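Local coordinates for protein probable D-tyrosyl-tRNA(Tyr) deacylase 1 (Homo sapiens, PDB 2OKV) that hydrolyses D-aminoacyl-tRNAs and mischarged glycyl-tRNA(Ala) as an editing enzyme, and possibly serves as an ATPase in DNA replication, at residues S12-G17 with Q132-N137; A3-V8 with I27-G32. All coordinates share one frame; numbering follows the deposited sequence.

Interaction 1: residues S12-G17 with Q132-N137; sequences SVTVGG and QVHIQN
An antiparallel beta ladder joins Ser12, Val13 and Thr14, on the central strand of a three-stranded sheet, to His134, Val133 and Gln132 on its dimer-facing edge. The pair shows how a sheet combines a regular backbone with two unlike faces. Ser12 and His134 form one hydrogen-bonded pair, in which Ser12 N donates to His134 O at 2.9 Å and His134 N returns a shorter bond to Ser12 O, 2.7 Å. Thr14 and Gln132 form the next; its straighter member, Thr14 N to Gln132 O, spans 2.9 Å with 173° at the hydrogen. Between them Val13 and Val133 make a non-hydrogen-bonded pair, CA to CA 4.6 Å, where Val133 CA points its hydrogen at Ser12 O. Their side chains run side by side on the buried face, Val13 CG2 against Val133 CG1 at 4.2 Å.

The polar face belongs to Ser12, Thr14, Gln132 and His134. Ser12 OG, set between its own backbone N and carbonyl carbon (chi1 59°), comes within 3.5 Å of His134 CB. With CG anti to its carbonyl carbon (chi1 -65°), His134 swings its imidazole along the neighbouring strand, the ring edge toward Ser12 O, in the ring plane, and CE1 3.9 Å from Thr14 OG1. Neither hydroxyl bonds the ring, and ND1 is buried with no polar partner in the model. Gln132 starts on this face too, but a bend at chi2 carries its carboxamide off to the second subunit, where it hydrogen-bonds Gln136 and Asp138. Strand 131-137 pairs with an antiparallel strand of that subunit as well, so the ladder is one unit of a beta sheet continued across the interface of the homodimer.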
loop_
_atom_site.group_PDB
_atom_site.type_symbol
_atom_site.label_atom_id
_atom_site.label_comp_id
_atom_site.label_asym_id
_atom_site.label_seq_id
_atom_site.Cartn_x
_atom_site.Cartn_y
_atom_site.Cartn_z
ATOM N N SER B 12 6.768 -5.120 10.967
ATOM C CA SER B 12 8.098 -5.710 11.068
ATOM C C SER B 12 8.550 -6.271 9.740
ATOM O O SER B 12 7.748 -6.466 8.827
ATOM C CB SER B 12 8.127 -6.811 12.130
ATOM O OG SER B 12 7.195 -7.821 11.820
ATOM N N VAL B 13 9.851 -6.498 9.642
ATOM C CA VAL B 13 10.454 -7.086 8.457
ATOM C C VAL B 13 11.182 -8.327 8.899
ATOM O O VAL B 13 11.956 -8.295 9.879
ATOM C CB VAL B 13 11.435 -6.099 7.780
ATOM C CG1 VAL B 13 12.273 -6.783 6.694
ATOM C CG2 VAL B 13 10.676 -4.887 7.222
ATOM N N THR B 14 10.913 -9.416 8.178
ATOM C CA THR B 14 11.637 -10.683 8.315
ATOM C C THR B 14 12.355 -11.012 6.995
ATOM O O THR B 14 11.850 -10.698 5.916
ATOM C CB THR B 14 10.640 -11.825 8.659
ATOM O OG1 THR B 14 10.176 -11.659 10.007
ATOM C CG2 THR B 14 11.296 -13.125 8.584
ATOM N N VAL B 15 13.524 -11.638 7.092
ATOM C CA VAL B 15 14.227 -12.207 5.944
ATOM C C VAL B 15 14.532 -13.670 6.293
ATOM O O VAL B 15 15.343 -13.935 7.169
ATOM C CB VAL B 15 15.534 -11.435 5.627
ATOM C CG1 VAL B 15 16.430 -12.194 4.596
ATOM C CG2 VAL B 15 15.221 -10.029 5.156
ATOM N N GLY B 16 13.832 -14.596 5.641
ATOM C CA GLY B 16 13.989 -16.029 5.880
ATOM C C GLY B 16 13.546 -16.473 7.260
ATOM O O GLY B 16 14.012 -17.481 7.774
ATOM N N GLY B 17 12.632 -15.730 7.869
ATOM C CA GLY B 17 12.190 -16.046 9.228
ATOM C C GLY B 17 12.976 -15.307 10.306
ATOM O O GLY B 17 12.567 -15.302 11.470
ATOM N N GLN B 132 9.667 -10.470 4.071
ATOM C CA GLN B 132 8.264 -10.426 4.428
ATOM C C GLN B 132 8.089 -9.195 5.274
ATOM O O GLN B 132 8.743 -9.051 6.294
ATOM C CB GLN B 132 7.859 -11.664 5.229
ATOM C CG GLN B 132 8.130 -12.978 4.495
ATOM C CD GLN B 132 7.265 -13.133 3.262
ATOM O OE1 GLN B 132 6.045 -13.027 3.342
ATOM N NE2 GLN B 132 7.884 -13.361 2.124
ATOM N N VAL B 133 7.228 -8.286 4.824
ATOM C CA VAL B 133 6.939 -7.082 5.559
ATOM C C VAL B 133 5.575 -7.286 6.194
ATOM O O VAL B 133 4.558 -7.312 5.493
ATOM C CB VAL B 133 6.978 -5.832 4.630
ATOM C CG1 VAL B 133 6.901 -4.545 5.468
ATOM C CG2 VAL B 133 8.296 -5.871 3.777
ATOM N N HIS B 134 5.577 -7.498 7.511
ATOM C CA HIS B 134 4.355 -7.727 8.266
ATOM C C HIS B 134 3.777 -6.360 8.607
ATOM O O HIS B 134 4.401 -5.574 9.285
ATOM C CB HIS B 134 4.649 -8.536 9.544
ATOM C CG HIS B 134 5.139 -9.933 9.282
ATOM N ND1 HIS B 134 6.395 -10.205 8.780
ATOM C CD2 HIS B 134 4.541 -11.132 9.461
ATOM C CE1 HIS B 134 6.547 -11.511 8.650
ATOM N NE2 HIS B 134 5.439 -12.098 9.067
ATOM N N ILE B 135 2.604 -6.058 8.071
ATOM C CA ILE B 135 2.028 -4.738 8.220
ATOM C C ILE B 135 0.673 -4.876 8.890
ATOM O O ILE B 135 -0.259 -5.421 8.286
ATOM C CB ILE B 135 1.878 -4.025 6.842
ATOM C CG1 ILE B 135 3.251 -3.915 6.160
ATOM C CG2 ILE B 135 1.247 -2.634 7.018
ATOM C CD1 ILE B 135 3.235 -3.360 4.751
ATOM N N GLN B 136 0.550 -4.394 10.131
ATOM C CA GLN B 136 -0.769 -4.378 10.767
ATOM C C GLN B 136 -1.394 -3.005 10.537
ATOM O O GLN B 136 -1.219 -2.077 11.344
ATOM C CB GLN B 136 -0.721 -4.762 12.257
ATOM C CG GLN B 136 -2.148 -4.948 12.844
ATOM C CD GLN B 136 -2.203 -5.329 14.311
ATOM O OE1 GLN B 136 -3.085 -4.849 15.062
ATOM N NE2 GLN B 136 -1.295 -6.196 14.736
ATOM N N ASN B 137 -2.092 -2.883 9.404
ATOM C CA ASN B 137 -2.643 -1.616 8.958
ATOM C C ASN B 137 -3.830 -1.234 9.852
ATOM O O ASN B 137 -4.830 -1.945 9.895
ATOM C CB ASN B 137 -3.044 -1.713 7.481
ATOM C CG ASN B 137 -3.380 -0.346 6.861
ATOM O OD1 ASN B 137 -3.940 0.521 7.510
ATOM N ND2 ASN B 137 -3.017 -0.162 5.597
#

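Interaction 2: residues A3-V8 with I27-G32; sequences AVVQRV and ICVLLG
Val5 lies alongside Val29, the two side chains pointing the same way and their CG2 methyls meeting at 4.2 Å. Neighbouring them on this buried face, Ala3 CB reaches Val29 CG1 at 4.0 Å and also touches Leu31 CD2. Val5 places its other methyl, CG1, anti to the backbone N (chi1 176°), and Ile27 crosses it obliquely. The modelled approach of Val5 CG1 to Ile27 CG1, 3.3 Å, is tighter than carbon contacts usually are. Since the first torsion of Ile27 lies far from a staggered value, that closeness is doubtful. Beyond Ile27 the layer continues onto Val54 and Phe55.

The opposite face carries Val4, Gln6, Cys28 and Leu30. Val8 CG1 packs on Cys28 CB at 4.0 Å, and the extended side chain of Gln6 runs across Leu30 at a slant. Ile135 of strand 131-137 covers Gln6, Val8 and Cys28 from the same chain, and Ile135 of the second subunit also packs on Gln6.

Four backbone bonds register the strands, two in the Val4-Leu30 pair and two in the Gln6-Cys28 pair; Leu30 N to Val4 O is the shortest, 2.8 Å with 171° at the hydrogen. The chemistry divides by face. One side is hydrocarbon from Ala3 to Ile27 and ends at Arg7, whose guanidinium group hydrogen-bonds Asp138 O and Val54 O. On the other, the magnesium-site residues Val4, Gln6 and Cys28 all fall in the two hydrogen-bonded pairs, consistent with the ladder fixing their spacing.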
loop_
_atom_site.group_PDB
_atom_site.type_symbol
_atom_site.label_atom_id
_atom_site.label_comp_id
_atom_site.label_asym_id
_atom_site.label_seq_id
_atom_site.Cartn_x
_atom_site.Cartn_y
_atom_site.Cartn_z
ATOM N N ALA B 3 5.453 7.030 -2.863
ATOM C CA ALA B 3 5.420 6.308 -1.595
ATOM C C ALA B 3 3.998 5.839 -1.290
ATOM O O ALA B 3 3.027 6.549 -1.578
ATOM C CB ALA B 3 5.934 7.208 -0.459
ATOM N N VAL B 4 3.883 4.635 -0.744
ATOM C CA VAL B 4 2.624 4.196 -0.145
ATOM C C VAL B 4 2.856 4.161 1.349
ATOM O O VAL B 4 3.775 3.511 1.830
ATOM C CB VAL B 4 2.120 2.844 -0.689
ATOM C CG1 VAL B 4 0.922 2.324 0.165
ATOM C CG2 VAL B 4 1.710 2.990 -2.160
ATOM N N VAL B 5 2.015 4.892 2.069
ATOM C CA VAL B 5 2.149 5.057 3.503
ATOM C C VAL B 5 0.961 4.380 4.173
ATOM O O VAL B 5 -0.209 4.659 3.851
ATOM C CB VAL B 5 2.191 6.560 3.876
ATOM C CG1 VAL B 5 2.225 6.732 5.371
ATOM C CG2 VAL B 5 3.411 7.252 3.238
ATOM N N GLN B 6 1.250 3.456 5.080
ATOM C CA GLN B 6 0.179 2.768 5.802
ATOM C C GLN B 6 0.317 3.037 7.291
ATOM O O GLN B 6 1.398 2.870 7.848
ATOM C CB GLN B 6 0.222 1.258 5.530
ATOM C CG GLN B 6 -0.118 0.897 4.075
ATOM C CD GLN B 6 -0.005 -0.592 3.784
ATOM O OE1 GLN B 6 -0.908 -1.375 4.106
ATOM N NE2 GLN B 6 1.093 -0.986 3.106
ATOM N N ARG B 7 -0.772 3.443 7.933
ATOM C CA ARG B 7 -0.754 3.670 9.374
ATOM C C ARG B 7 -0.795 2.309 10.041
ATOM O O ARG B 7 -1.640 1.489 9.710
ATOM C CB ARG B 7 -1.959 4.506 9.819
ATOM C CG ARG B 7 -2.016 4.751 11.330
ATOM C CD ARG B 7 -3.171 5.647 11.741
ATOM N NE ARG B 7 -4.451 4.940 11.692
ATOM C CZ ARG B 7 -5.622 5.475 12.011
ATOM N NH1 ARG B 7 -5.699 6.753 12.379
ATOM N NH2 ARG B 7 -6.728 4.734 11.940
ATOM N N VAL B 8 0.100 2.073 10.995
ATOM C CA VAL B 8 0.188 0.740 11.611
ATOM C C VAL B 8 0.025 0.745 13.137
ATOM O O VAL B 8 0.411 1.731 13.811
ATOM C CB VAL B 8 1.504 0.011 11.214
ATOM C CG1 VAL B 8 1.573 -0.195 9.698
ATOM C CG2 VAL B 8 2.742 0.756 11.725
ATOM N N ILE B 27 4.073 4.359 11.290
ATOM C CA ILE B 27 3.811 4.376 9.858
ATOM C C ILE B 27 4.803 3.468 9.098
ATOM O O ILE B 27 5.988 3.458 9.408
ATOM C CB ILE B 27 3.773 5.881 9.443
ATOM C CG1 ILE B 27 2.540 6.244 8.639
ATOM C CG2 ILE B 27 5.113 6.525 9.020
ATOM C CD1 ILE B 27 2.223 7.666 8.786
ATOM N N CYS B 28 4.292 2.675 8.152
ATOM C CA CYS B 28 5.127 1.878 7.250
ATOM C C CYS B 28 5.100 2.544 5.888
ATOM O O CYS B 28 4.037 2.764 5.315
ATOM C CB CYS B 28 4.625 0.418 7.137
ATOM S SG CYS B 28 5.618 -0.634 6.018
ATOM N N VAL B 29 6.277 2.866 5.380
ATOM C CA VAL B 29 6.413 3.561 4.113
ATOM C C VAL B 29 7.065 2.611 3.116
ATOM O O VAL B 29 8.168 2.093 3.355
ATOM C CB VAL B 29 7.285 4.838 4.263
ATOM C CG1 VAL B 29 7.423 5.571 2.917
ATOM C CG2 VAL B 29 6.704 5.757 5.347
ATOM N N LEU B 30 6.366 2.368 2.010
ATOM C CA LEU B 30 6.948 1.664 0.889
ATOM C C LEU B 30 7.387 2.706 -0.113
ATOM O O LEU B 30 6.556 3.466 -0.622
ATOM C CB LEU B 30 5.935 0.690 0.286
ATOM C CG LEU B 30 5.523 -0.433 1.250
ATOM C CD1 LEU B 30 4.249 -1.105 0.787
ATOM C CD2 LEU B 30 6.656 -1.490 1.406
ATOM N N LEU B 31 8.689 2.737 -0.396
ATOM C CA LEU B 31 9.304 3.852 -1.131
ATOM C C LEU B 31 9.773 3.483 -2.545
ATOM O O LEU B 31 10.693 2.662 -2.714
ATOM C CB LEU B 31 10.484 4.385 -0.331
ATOM C CG LEU B 31 10.866 5.868 -0.269
ATOM C CD1 LEU B 31 12.347 5.984 -0.601
ATOM C CD2 LEU B 31 10.036 6.825 -1.136
ATOM N N GLY B 32 9.162 4.119 -3.547
ATOM C CA GLY B 32 9.500 3.899 -4.950
ATOM C C GLY B 32 10.320 5.018 -5.562
ATOM O O GLY B 32 9.803 6.102 -5.815
#

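Interactions 1 and 2 lie in separate sheets, the second in the middle of the five-stranded one, and their centres stand 13 Å apart. Strand 2-8 is followed in the chain by strand 10-15, and the far end of 132-137 returns to strand 2-8: Gln136 O lies 3.4 Å from Val8 CB. The magnesium ion belongs to interaction 2; measured between nearest atoms, the side chain of Val133 comes about 7 Å from the ion and about 4 Å from the side chain of Cys28. Asn137 OD1 accepts a hydrogen bond from Val141 N across the turn bearing Gly139 and Pro140, probably the Gly-cisPro motif that, as in relatives, reaches into the other subunit's active site to reject L-amino acids.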